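Local coordinates for 4-hydroxythreonine-4-phosphate dehydrogenase (Legionella pneumophila subsp. pneumophila, PDB 6XMY), which probably catalyses the NAD(P)-dependent oxidation of 4-(phosphooxy)-L-threonine, a step of pyridoxine 5'-phosphate biosynthesis, with the help of a divalent metal ion, at residues L12-G17 with D25-L30; A48-L53 with I57-Y62; L118-V123 with E140-F145; V284-G289 with I293-D298. One frame throughout, in Å; residues are numbered along the deposited sequence.

Interaction 1. Residues L12-G17 with D25-L30; sequences LLISSG and DLCLAL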
# COMPACT_ATOMS: atom_id res chain seq x y z
N LEU A 12 -1.36 -15.92 2.97
CA LEU A 12 -1.20 -14.60 2.40
C LEU A 12 -0.21 -14.70 1.24
O LEU A 12 0.82 -15.38 1.35
CB LEU A 12 -0.63 -13.65 3.46
CG LEU A 12 -1.37 -13.64 4.80
CD1 LEU A 12 -0.55 -12.98 5.91
CD2 LEU A 12 -2.70 -12.94 4.64
N LEU A 13 -0.51 -14.02 0.14
CA LEU A 13 0.36 -14.04 -1.03
C LEU A 13 1.17 -12.76 -1.06
O LEU A 13 0.61 -11.66 -0.98
CB LEU A 13 -0.49 -14.16 -2.30
CG LEU A 13 0.22 -14.49 -3.61
CD1 LEU A 13 0.94 -15.83 -3.49
CD2 LEU A 13 -0.80 -14.50 -4.75
N ILE A 14 2.50 -12.88 -1.18
CA ILE A 14 3.40 -11.73 -1.13
C ILE A 14 4.02 -11.56 -2.51
O ILE A 14 4.76 -12.43 -2.96
CB ILE A 14 4.51 -11.91 -0.08
CG1 ILE A 14 3.98 -12.54 1.21
CG2 ILE A 14 5.23 -10.56 0.18
CD1 ILE A 14 2.90 -11.78 1.90
N SER A 15 3.72 -10.45 -3.17
CA SER A 15 4.48 -10.11 -4.38
C SER A 15 5.86 -9.60 -3.99
O SER A 15 5.97 -8.61 -3.27
CB SER A 15 3.76 -9.05 -5.20
OG SER A 15 4.69 -8.48 -6.11
N SER A 16 6.90 -10.28 -4.45
CA SER A 16 8.26 -9.88 -4.11
C SER A 16 8.75 -8.65 -4.86
O SER A 16 9.85 -8.18 -4.57
CB SER A 16 9.21 -11.07 -4.27
OG SER A 16 9.31 -11.50 -5.62
N GLY A 17 7.98 -8.10 -5.81
CA GLY A 17 8.24 -6.77 -6.32
C GLY A 17 9.43 -6.69 -7.27
O GLY A 17 9.79 -7.65 -7.95
N ASP A 25 14.71 -9.31 -0.66
CA ASP A 25 15.33 -9.35 0.66
C ASP A 25 14.27 -9.36 1.75
O ASP A 25 14.39 -10.09 2.74
CB ASP A 25 16.23 -8.13 0.88
CG ASP A 25 17.27 -7.93 -0.21
OD1 ASP A 25 16.94 -8.08 -1.40
OD2 ASP A 25 18.42 -7.57 0.12
N LEU A 26 13.24 -8.52 1.60
CA LEU A 26 12.19 -8.43 2.60
C LEU A 26 11.37 -9.72 2.68
O LEU A 26 10.96 -10.13 3.77
CB LEU A 26 11.29 -7.24 2.31
CG LEU A 26 12.01 -5.89 2.45
CD1 LEU A 26 11.14 -4.74 1.95
CD2 LEU A 26 12.41 -5.68 3.91
N CYS A 27 11.13 -10.35 1.53
CA CYS A 27 10.43 -11.63 1.55
C CYS A 27 11.26 -12.70 2.25
O CYS A 27 10.72 -13.52 3.00
CB CYS A 27 10.09 -12.06 0.12
SG CYS A 27 8.87 -10.97 -0.67
N LEU A 28 12.58 -12.69 2.03
CA LEU A 28 13.44 -13.65 2.70
C LEU A 28 13.42 -13.45 4.21
O LEU A 28 13.53 -14.42 4.96
CB LEU A 28 14.87 -13.55 2.15
CG LEU A 28 15.02 -13.89 0.67
CD1 LEU A 28 16.42 -13.57 0.17
CD2 LEU A 28 14.68 -15.37 0.40
N ALA A 29 13.25 -12.20 4.67
CA ALA A 29 13.11 -11.94 6.10
C ALA A 29 11.90 -12.64 6.71
O ALA A 29 11.89 -12.90 7.92
CB ALA A 29 13.04 -10.44 6.36
N LEU A 30 10.89 -12.95 5.91
CA LEU A 30 9.73 -13.66 6.42
C LEU A 30 10.02 -15.12 6.71
O LEU A 30 9.21 -15.78 7.37
CB LEU A 30 8.57 -13.53 5.43
CG LEU A 30 8.15 -12.08 5.15
CD1 LEU A 30 7.11 -11.98 4.05
CD2 LEU A 30 7.66 -11.38 6.43
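Cys27 of helix 23-29 presses its sulfur against the end of strand 12-15, and its side chain makes two of the three residue contacts. From CB, which points at the strand, SG lies beside the backbone N and anti to the carbonyl carbon (chi1 -67°), a turn that brings it into the corner where the strand gives way to loop. There SG meets Ser16 twice, CB at 3.6 Å and CA at 3.7 Å, and it reaches CG2 of Ile14 at 3.8 Å. The sulfur thus touches carbon on both residues.

One turn further along, Leu30 adds a looser touch: its CD1 lies 4.3 Å from CG1 of Ile14, so the two branches of the isoleucine are divided between Leu30 and Cys27. Strand 37-41, next to strand 12-15, closes the same layer through Ile39, which touches both Ile14 and Cys27. The hydroxyl of Ser16 is engaged elsewhere, with the backbone O of Leu40.

Strand 12-15, helix 23-29 and strand 37-41 form a beta-alpha-beta unit, and this is its first strand-helix interface. With all four residues buried and the contacts made by carbon and sulfur, the helix is held to the strand by apolar packing, without directional bonds between them.

Interaction 2. Residues A48-L53 with I57-Y62; sequences ARASEL and IKFLEY. With EDO (1,2-ethanediol), chain E.
Ala50 packs its methyl group against Ile57 and Phe59 where helix 43-52 turns back into strand 58-61, a helix-to-strand connection at the edge of the alpha/beta architecture.

The apolar contact is small. CB of Ala50 lies 4.1 Å from CZ of Phe59, at the edge of the ring and near its plane, and 4.2 Å from CD1 of Ile57. Phe59 holds its CG beside the backbone N (chi1 -65°), which directs the ring toward the helix. Within the strand segment, CG2 of Ile57 lies over one face of that ring, offset toward the rim, so the methyl of Ala50 and the branch of Ile57 approach the phenyl group from different sides. Leu28 of helix 23-29 touches both Ile57 and Phe59 and extends the apolar cluster.

The polar interactions belong to the helix and to a bound 1,2-ethanediol, probably from the crystallisation liquor. Arg49 bends at chi2 and chi3, and its end leads away from the strand to the diol. Its long salt bridge to Glu52 joins NE and OE1 at 3.8 Å. Ser88 is bonded both to the diol and to Glu52.

Two N-H groups of Arg49 grip the diol: NE donates to O2 at 2.8 Å, while NH2 donates to O1 at 2.8 Å with an N-H...O angle of 167°, O1 lying in the guanidinium plane.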
# COMPACT_ATOMS: atom_id res chain seq x y z
N ALA A 48 19.42 -17.07 -4.78
CA ALA A 48 20.67 -16.34 -4.97
C ALA A 48 20.76 -15.15 -4.03
O ALA A 48 21.83 -14.85 -3.49
CB ALA A 48 20.82 -15.89 -6.42
N ARG A 49 19.64 -14.45 -3.82
CA ARG A 49 19.64 -13.32 -2.89
C ARG A 49 19.88 -13.79 -1.46
O ARG A 49 20.62 -13.15 -0.71
CB ARG A 49 18.33 -12.53 -3.03
CG ARG A 49 18.28 -11.21 -2.25
CD ARG A 49 19.28 -10.16 -2.77
NE ARG A 49 19.16 -9.92 -4.21
CZ ARG A 49 18.30 -9.07 -4.77
NH1 ARG A 49 17.45 -8.37 -4.02
NH2 ARG A 49 18.28 -8.94 -6.10
N ALA A 50 19.30 -14.94 -1.08
CA ALA A 50 19.57 -15.51 0.24
C ALA A 50 21.05 -15.82 0.41
O ALA A 50 21.64 -15.54 1.47
CB ALA A 50 18.71 -16.76 0.46
N SER A 51 21.67 -16.39 -0.62
CA SER A 51 23.10 -16.65 -0.56
C SER A 51 23.89 -15.36 -0.41
O SER A 51 24.84 -15.29 0.38
CB SER A 51 23.55 -17.42 -1.80
OG SER A 51 23.03 -18.74 -1.79
N GLU A 52 23.52 -14.32 -1.17
CA GLU A 52 24.23 -13.05 -1.07
C GLU A 52 24.11 -12.47 0.33
O GLU A 52 25.06 -11.83 0.83
CB GLU A 52 23.69 -12.07 -2.11
CG GLU A 52 24.47 -10.76 -2.16
CD GLU A 52 23.94 -9.76 -3.19
OE1 GLU A 52 22.89 -10.03 -3.81
OE2 GLU A 52 24.58 -8.71 -3.38
N LEU A 53 22.97 -12.69 0.99
CA LEU A 53 22.71 -12.21 2.34
C LEU A 53 23.24 -13.16 3.41
O LEU A 53 23.05 -12.88 4.60
CB LEU A 53 21.21 -11.99 2.54
CG LEU A 53 20.58 -10.89 1.69
CD1 LEU A 53 19.08 -10.95 1.81
CD2 LEU A 53 21.10 -9.52 2.13
N ILE A 57 18.12 -20.70 4.31
CA ILE A 57 16.67 -20.85 4.17
C ILE A 57 16.41 -22.11 3.36
O ILE A 57 17.10 -22.39 2.38
CB ILE A 57 16.06 -19.63 3.45
CG1 ILE A 57 16.25 -18.37 4.29
CG2 ILE A 57 14.58 -19.85 3.16
CD1 ILE A 57 15.92 -17.10 3.56
N LYS A 58 15.39 -22.86 3.77
CA LYS A 58 14.93 -24.01 3.00
C LYS A 58 13.69 -23.59 2.22
O LYS A 58 12.69 -23.15 2.81
CB LYS A 58 14.64 -25.20 3.91
CG LYS A 58 15.91 -25.78 4.53
CD LYS A 58 15.59 -26.82 5.58
CE LYS A 58 16.83 -27.23 6.35
NZ LYS A 58 17.90 -27.72 5.45
N PHE A 59 13.75 -23.72 0.91
CA PHE A 59 12.67 -23.27 0.04
C PHE A 59 11.77 -24.43 -0.35
O PHE A 59 12.25 -25.52 -0.70
CB PHE A 59 13.25 -22.64 -1.23
CG PHE A 59 14.02 -21.38 -0.97
CD1 PHE A 59 13.38 -20.15 -0.93
CD2 PHE A 59 15.39 -21.42 -0.73
CE1 PHE A 59 14.09 -18.99 -0.68
CE2 PHE A 59 16.11 -20.26 -0.49
CZ PHE A 59 15.46 -19.04 -0.47
N LEU A 60 10.47 -24.20 -0.28
CA LEU A 60 9.48 -25.16 -0.74
C LEU A 60 8.69 -24.53 -1.88
O LEU A 60 8.36 -23.34 -1.84
CB LEU A 60 8.50 -25.50 0.39
CG LEU A 60 9.09 -26.19 1.62
CD1 LEU A 60 8.08 -26.20 2.76
CD2 LEU A 60 9.52 -27.60 1.29
N GLU A 61 8.39 -25.31 -2.90
CA GLU A 61 7.48 -24.83 -3.93
C GLU A 61 6.04 -25.00 -3.47
O GLU A 61 5.66 -26.04 -2.91
CB GLU A 61 7.72 -25.56 -5.25
CG GLU A 61 9.09 -25.23 -5.84
CD GLU A 61 9.27 -25.74 -7.24
OE1 GLU A 61 8.28 -26.18 -7.86
OE2 GLU A 61 10.42 -25.71 -7.74
N TYR A 62 5.24 -23.97 -3.70
CA TYR A 62 3.86 -23.96 -3.24
C TYR A 62 3.07 -25.12 -3.83
O TYR A 62 3.19 -25.45 -5.01
CB TYR A 62 3.17 -22.65 -3.65
CG TYR A 62 1.70 -22.68 -3.32
CD1 TYR A 62 1.27 -22.52 -2.01
CD2 TYR A 62 0.74 -22.92 -4.30
CE1 TYR A 62 -0.08 -22.58 -1.68
CE2 TYR A 62 -0.60 -22.98 -3.98
CZ TYR A 62 -1.00 -22.80 -2.67
OH TYR A 62 -2.34 -22.87 -2.36
C1 EDO E . 20.48 -12.00 -7.08
O1 EDO E . 20.16 -10.64 -7.34
C2 EDO E . 21.71 -12.05 -6.19
O2 EDO E . 21.35 -11.45 -4.94

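Interaction 3. Residues L118-V123 with E140-F145; sequences LVTAPV and EFFADF. With NAD (nicotinamide-adenine-dinucleotide), chain B.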
# COMPACT_ATOMS: atom_id res chain seq x y z
N LEU A 118 -3.30 -10.05 -0.39
CA LEU A 118 -2.09 -9.76 -1.16
C LEU A 118 -1.29 -8.70 -0.42
O LEU A 118 -1.84 -7.69 0.04
CB LEU A 118 -2.47 -9.23 -2.54
CG LEU A 118 -1.31 -8.94 -3.50
CD1 LEU A 118 -0.55 -10.23 -3.83
CD2 LEU A 118 -1.84 -8.30 -4.77
N VAL A 119 0.01 -8.93 -0.29
CA VAL A 119 0.94 -7.96 0.29
C VAL A 119 1.99 -7.68 -0.77
O VAL A 119 2.55 -8.61 -1.35
CB VAL A 119 1.60 -8.49 1.57
CG1 VAL A 119 2.47 -7.41 2.24
CG2 VAL A 119 0.54 -9.03 2.54
N THR A 120 2.27 -6.41 -1.02
CA THR A 120 3.19 -6.02 -2.09
C THR A 120 4.50 -5.48 -1.54
O THR A 120 4.52 -4.47 -0.81
CB THR A 120 2.56 -5.02 -3.05
OG1 THR A 120 2.18 -3.85 -2.32
CG2 THR A 120 1.33 -5.60 -3.70
N ALA A 121 5.60 -6.11 -1.94
CA ALA A 121 6.92 -5.53 -1.79
C ALA A 121 7.07 -4.41 -2.83
O ALA A 121 6.25 -4.30 -3.74
CB ALA A 121 7.97 -6.63 -1.95
N PRO A 122 8.08 -3.56 -2.71
CA PRO A 122 8.10 -2.36 -3.56
C PRO A 122 8.48 -2.66 -5.00
O PRO A 122 9.22 -3.60 -5.29
CB PRO A 122 9.15 -1.47 -2.90
CG PRO A 122 10.06 -2.42 -2.18
CD PRO A 122 9.17 -3.55 -1.72
N VAL A 123 7.92 -1.86 -5.92
CA VAL A 123 8.26 -1.91 -7.33
C VAL A 123 8.84 -0.56 -7.74
O VAL A 123 8.60 0.47 -7.12
CB VAL A 123 7.05 -2.28 -8.23
CG1 VAL A 123 6.46 -3.61 -7.81
CG2 VAL A 123 6.00 -1.19 -8.18
N GLU A 140 -3.53 2.10 -8.69
CA GLU A 140 -4.28 2.27 -9.93
C GLU A 140 -4.32 0.98 -10.73
O GLU A 140 -5.33 0.68 -11.38
CB GLU A 140 -3.65 3.39 -10.77
CG GLU A 140 -3.77 4.78 -10.18
CD GLU A 140 -2.90 5.00 -8.96
OE1 GLU A 140 -1.75 4.49 -8.94
OE2 GLU A 140 -3.36 5.65 -8.00
N PHE A 141 -3.23 0.21 -10.71
CA PHE A 141 -3.23 -1.07 -11.41
C PHE A 141 -4.34 -1.97 -10.89
O PHE A 141 -5.09 -2.57 -11.67
CB PHE A 141 -1.88 -1.78 -11.27
CG PHE A 141 -1.88 -3.18 -11.83
CD1 PHE A 141 -1.64 -3.41 -13.18
CD2 PHE A 141 -2.18 -4.26 -11.02
CE1 PHE A 141 -1.66 -4.70 -13.70
CE2 PHE A 141 -2.22 -5.54 -11.53
CZ PHE A 141 -1.96 -5.76 -12.87
N PHE A 142 -4.47 -2.07 -9.56
CA PHE A 142 -5.48 -2.96 -8.99
C PHE A 142 -6.88 -2.41 -9.21
O PHE A 142 -7.82 -3.17 -9.45
CB PHE A 142 -5.20 -3.20 -7.51
CG PHE A 142 -3.94 -3.99 -7.23
CD1 PHE A 142 -3.64 -5.13 -7.96
CD2 PHE A 142 -3.07 -3.59 -6.21
CE1 PHE A 142 -2.48 -5.85 -7.70
CE2 PHE A 142 -1.91 -4.31 -5.95
CZ PHE A 142 -1.62 -5.44 -6.69
N ALA A 143 -7.05 -1.08 -9.11
CA ALA A 143 -8.35 -0.49 -9.42
C ALA A 143 -8.79 -0.85 -10.83
O ALA A 143 -9.94 -1.25 -11.06
CB ALA A 143 -8.28 1.03 -9.24
N ASP A 144 -7.88 -0.72 -11.80
CA ASP A 144 -8.19 -1.10 -13.17
C ASP A 144 -8.47 -2.59 -13.30
O ASP A 144 -9.42 -3.00 -13.97
CB ASP A 144 -7.05 -0.69 -14.11
CG ASP A 144 -6.94 0.81 -14.28
OD1 ASP A 144 -7.83 1.54 -13.80
OD2 ASP A 144 -5.95 1.27 -14.89
N PHE A 145 -7.64 -3.43 -12.65
CA PHE A 145 -7.81 -4.87 -12.75
C PHE A 145 -9.19 -5.30 -12.28
O PHE A 145 -9.84 -6.14 -12.91
CB PHE A 145 -6.72 -5.58 -11.93
CG PHE A 145 -6.77 -7.08 -12.01
CD1 PHE A 145 -7.60 -7.81 -11.17
CD2 PHE A 145 -5.98 -7.76 -12.92
CE1 PHE A 145 -7.65 -9.19 -11.24
CE2 PHE A 145 -6.02 -9.15 -12.99
CZ PHE A 145 -6.85 -9.86 -12.15
PA NAD B . 12.65 4.62 -1.38
O1A NAD B . 13.26 3.61 -2.34
O2A NAD B . 11.88 4.35 -0.11
O5B NAD B . 14.10 5.41 -0.87
C5B NAD B . 13.83 6.44 0.04
C4B NAD B . 14.85 6.40 1.19
O4B NAD B . 14.42 5.41 2.15
C3B NAD B . 16.23 5.94 0.64
O3B NAD B . 17.19 6.67 1.38
C2B NAD B . 16.23 4.42 0.95
O2B NAD B . 17.50 3.90 1.17
C1B NAD B . 15.43 4.41 2.29
N9A NAD B . 14.68 3.17 2.50
C8A NAD B . 13.56 2.67 1.80
N7A NAD B . 13.13 1.53 2.30
C5A NAD B . 13.96 1.26 3.37
C6A NAD B . 14.02 0.20 4.30
N6A NAD B . 13.11 -0.81 4.23
N1A NAD B . 14.97 0.19 5.28
C2A NAD B . 15.85 1.24 5.30
N3A NAD B . 15.93 2.31 4.49
C4A NAD B . 14.95 2.28 3.52
O3 NAD B . 11.74 5.55 -2.34
PN NAD B . 12.18 6.55 -3.49
O1N NAD B . 11.28 7.76 -3.55
O2N NAD B . 13.66 6.52 -3.65
O5D NAD B . 11.64 5.73 -4.96
C5D NAD B . 12.33 4.57 -5.28
C4D NAD B . 11.40 3.73 -6.17
O4D NAD B . 10.45 3.06 -5.29
C3D NAD B . 10.56 4.64 -7.12
O3D NAD B . 10.41 3.93 -8.31
C2D NAD B . 9.22 4.77 -6.37
O2D NAD B . 8.10 4.94 -7.20
C1D NAD B . 9.16 3.32 -5.82
N1N NAD B . 8.20 3.21 -4.66
C2N NAD B . 7.39 2.10 -4.67
C3N NAD B . 6.47 1.90 -3.64
C7N NAD B . 5.66 0.67 -3.75
O7N NAD B . 5.83 -0.14 -4.67
N7N NAD B . 4.72 0.46 -2.76
C4N NAD B . 6.38 2.83 -2.59
C5N NAD B . 7.23 3.94 -2.60
C6N NAD B . 8.15 4.13 -3.66
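The contact joins strand 117-120, whose C-terminal continuation enters the NAD pocket, to helix 138-145 through the side chains of Leu118, Thr120 and Phe142. The ring of Phe142 reaches across from the helix, its CG held beside the backbone N (chi1 -67°), and its far end fits against Leu118 and Thr120, which project from the same side of the strand.

Leu118 makes the closer approach. Its CD2 methyl comes obliquely to the ring, 3.5 Å from CZ and 3.9 Å from CE1 of Phe142. Thr120 and Phe142 point at each other from strand and helix, the CG2 methyl lying 4.2 Å from CE2 of Phe142, at the ring edge and near its plane. Thr120 therefore splits its work: the methyl meets the ring edge, while OG1 is hydrogen-bonded to NH2 of Arg294 and only weakly to OG of Ser296.

Beyond the strand, the backbone itself holds the cofactor. The amide N of Val123 donates to the nicotinamide carboxamide oxygen O7N of NAD at 3.0 Å, an almost straight bond (167°) that would help fix the rotation of the carboxamide. CA of Pro122 approaches the same O7N at 3.4 Å.

Strand 117-120 runs between strands 12-15 and 294-297, and Val119 touches helix 314-328. Phe142 also touches Arg294 of the neighbouring strand, whereas Phe141, next to it in helix 138-145, packs on helix 96-111.

Interaction 4. Residues V284-G289 with I293-D298; sequences VNITLG and IRTSVD. With SO4 (sulfate ion), chain C.
Arg294 and Thr287 are joined by a side-chain hydrogen bond: NH1 of Arg294 donates to OG1 of Thr287 at 2.8 Å, with the hydroxyl tilted 15° from the guanidinium plane. The same guanidinium grips O1 of a sulfate ion with two N-H groups, NH1 at 3.0 Å and NH2 at 2.9 Å. Asn285 supplies a third donor, its ND2 lying 2.9 Å from that sulfate oxygen. The arginine reaches this place because its chain leaves CB with CG anti to the backbone N (chi1 178°) and then bends at chi2, swinging its end toward the partner strand. The backbone N of His138 and the hydroxyl of Thr139 also bond to the ion.

The backbones form an antiparallel hairpin. The N of Asn285 bonds to Ser296 O at 3.0 Å, and Thr287 N bonds to Arg294 O at 3.1 Å. A water bridges ND2 of Asn285 to the backbone O of Val297, and another spans Thr287 O and Arg294 N.

On the face bearing Ile286 and Thr295 the contact is apolar. CG1 of Ile286 lies 4.1 Å from CG2 of Thr295, while CG1 of Val284 touches Thr295 CB at 3.7 Å. Helix 314-328 packs on this side, where Thr295 OG1 bonds to the backbone O of Ala319.

Asn285 and Arg294 are predicted substrate-binding residues, and Ser296 belongs to the NAD site. The sulfate, probably from the crystallisation liquor, is consistent with an anion pocket for the substrate's phosphate, set on one face of a beta hairpin beside the cofactor.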
# COMPACT_ATOMS: atom_id res chain seq x y z
N VAL A 284 1.96 1.02 7.09
CA VAL A 284 1.46 0.14 6.05
C VAL A 284 0.64 0.97 5.08
O VAL A 284 -0.16 1.81 5.50
CB VAL A 284 0.58 -0.96 6.67
CG1 VAL A 284 -0.03 -1.86 5.58
CG2 VAL A 284 1.37 -1.78 7.68
N ASN A 285 0.84 0.73 3.79
CA ASN A 285 -0.01 1.28 2.75
C ASN A 285 -1.08 0.24 2.47
O ASN A 285 -0.76 -0.89 2.09
CB ASN A 285 0.85 1.58 1.51
CG ASN A 285 0.04 1.79 0.23
OD1 ASN A 285 -1.19 1.96 0.25
ND2 ASN A 285 0.74 1.77 -0.90
N ILE A 286 -2.33 0.58 2.74
CA ILE A 286 -3.44 -0.32 2.49
C ILE A 286 -4.36 0.31 1.45
O ILE A 286 -4.67 1.51 1.53
CB ILE A 286 -4.20 -0.68 3.78
CG1 ILE A 286 -5.35 -1.61 3.45
CG2 ILE A 286 -4.69 0.55 4.49
CD1 ILE A 286 -5.94 -2.20 4.64
N THR A 287 -4.77 -0.49 0.46
CA THR A 287 -5.68 -0.02 -0.57
C THR A 287 -7.11 -0.35 -0.14
O THR A 287 -7.43 -1.51 0.13
CB THR A 287 -5.38 -0.67 -1.91
OG1 THR A 287 -4.02 -0.39 -2.29
CG2 THR A 287 -6.32 -0.14 -2.98
N LEU A 288 -7.96 0.68 -0.09
CA LEU A 288 -9.36 0.51 0.28
C LEU A 288 -10.22 0.50 -0.97
O LEU A 288 -10.01 1.30 -1.89
CB LEU A 288 -9.80 1.67 1.17
CG LEU A 288 -8.86 2.00 2.32
CD1 LEU A 288 -9.40 3.20 3.08
CD2 LEU A 288 -8.62 0.80 3.23
N GLY A 289 -11.22 -0.39 -1.00
CA GLY A 289 -12.20 -0.41 -2.06
C GLY A 289 -12.08 -1.54 -3.07
O GLY A 289 -12.90 -1.61 -3.99
N ILE A 293 -8.21 -7.95 -0.09
CA ILE A 293 -7.35 -7.22 0.84
C ILE A 293 -5.99 -7.06 0.17
O ILE A 293 -5.42 -8.04 -0.33
CB ILE A 293 -7.20 -8.00 2.15
CG1 ILE A 293 -8.55 -8.16 2.84
CG2 ILE A 293 -6.16 -7.34 3.04
CD1 ILE A 293 -8.57 -9.31 3.82
N ARG A 294 -5.48 -5.84 0.14
CA ARG A 294 -4.13 -5.60 -0.35
C ARG A 294 -3.44 -4.59 0.55
O ARG A 294 -3.93 -3.47 0.71
CB ARG A 294 -4.12 -5.10 -1.80
CG ARG A 294 -2.70 -4.79 -2.31
CD ARG A 294 -2.42 -3.29 -2.28
NE ARG A 294 -1.01 -2.98 -2.53
CZ ARG A 294 -0.56 -1.79 -2.93
NH1 ARG A 294 -1.42 -0.81 -3.17
NH2 ARG A 294 0.74 -1.60 -3.12
N THR A 295 -2.32 -5.00 1.14
CA THR A 295 -1.45 -4.10 1.89
C THR A 295 -0.09 -4.03 1.21
O THR A 295 0.20 -4.77 0.27
CB THR A 295 -1.29 -4.56 3.35
OG1 THR A 295 -0.64 -5.84 3.37
CG2 THR A 295 -2.64 -4.66 4.03
N SER A 296 0.75 -3.15 1.74
CA SER A 296 2.01 -2.84 1.09
C SER A 296 2.97 -2.23 2.10
O SER A 296 2.56 -1.61 3.09
CB SER A 296 1.78 -1.85 -0.05
OG SER A 296 2.98 -1.55 -0.72
N VAL A 297 4.26 -2.38 1.80
CA VAL A 297 5.26 -1.57 2.48
C VAL A 297 4.99 -0.10 2.19
O VAL A 297 4.32 0.27 1.21
CB VAL A 297 6.68 -1.94 2.03
CG1 VAL A 297 7.02 -3.35 2.49
CG2 VAL A 297 6.84 -1.77 0.52
N ASP A 298 5.54 0.77 3.05
CA ASP A 298 5.42 2.21 2.90
C ASP A 298 6.69 2.84 2.35
O ASP A 298 6.98 4.01 2.62
CB ASP A 298 5.03 2.87 4.23
CG ASP A 298 6.19 2.94 5.19
OD1 ASP A 298 7.12 2.11 5.08
OD2 ASP A 298 6.19 3.85 6.06
S SO4 C . 1.27 2.10 -4.79
O1 SO4 C . 0.70 1.22 -3.77
O2 SO4 C . 2.16 1.31 -5.65
O3 SO4 C . 0.18 2.62 -5.61
O4 SO4 C . 2.04 3.21 -4.22
O HOH W 1 3.69 2.11 -0.59
O HOH W 2 -7.09 -3.88 1.60

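Interactions 1, 3 and 4 converge on neighbouring strands, 12-15, 117-120 and 294-297, whereas interaction 2 stands at the periphery, its centre 26 Å from that of interaction 4. Interactions 1 and 2 meet through the salt bridge of Asp25 OD1 with Arg49 NH1, 2.7 Å long, and through Leu28. Interaction 1 joins interaction 3 by a probable backbone hydrogen bond from Ser15 N to Val119 O at 2.8 Å. Interactions 3 and 4, 9 Å apart between centres, share the ligand site: a probable hydrogen bond from Leu118 N to Ile293 O, 2.9 Å long, links the strand that leads to the nicotinamide with the hairpin that holds the sulfate.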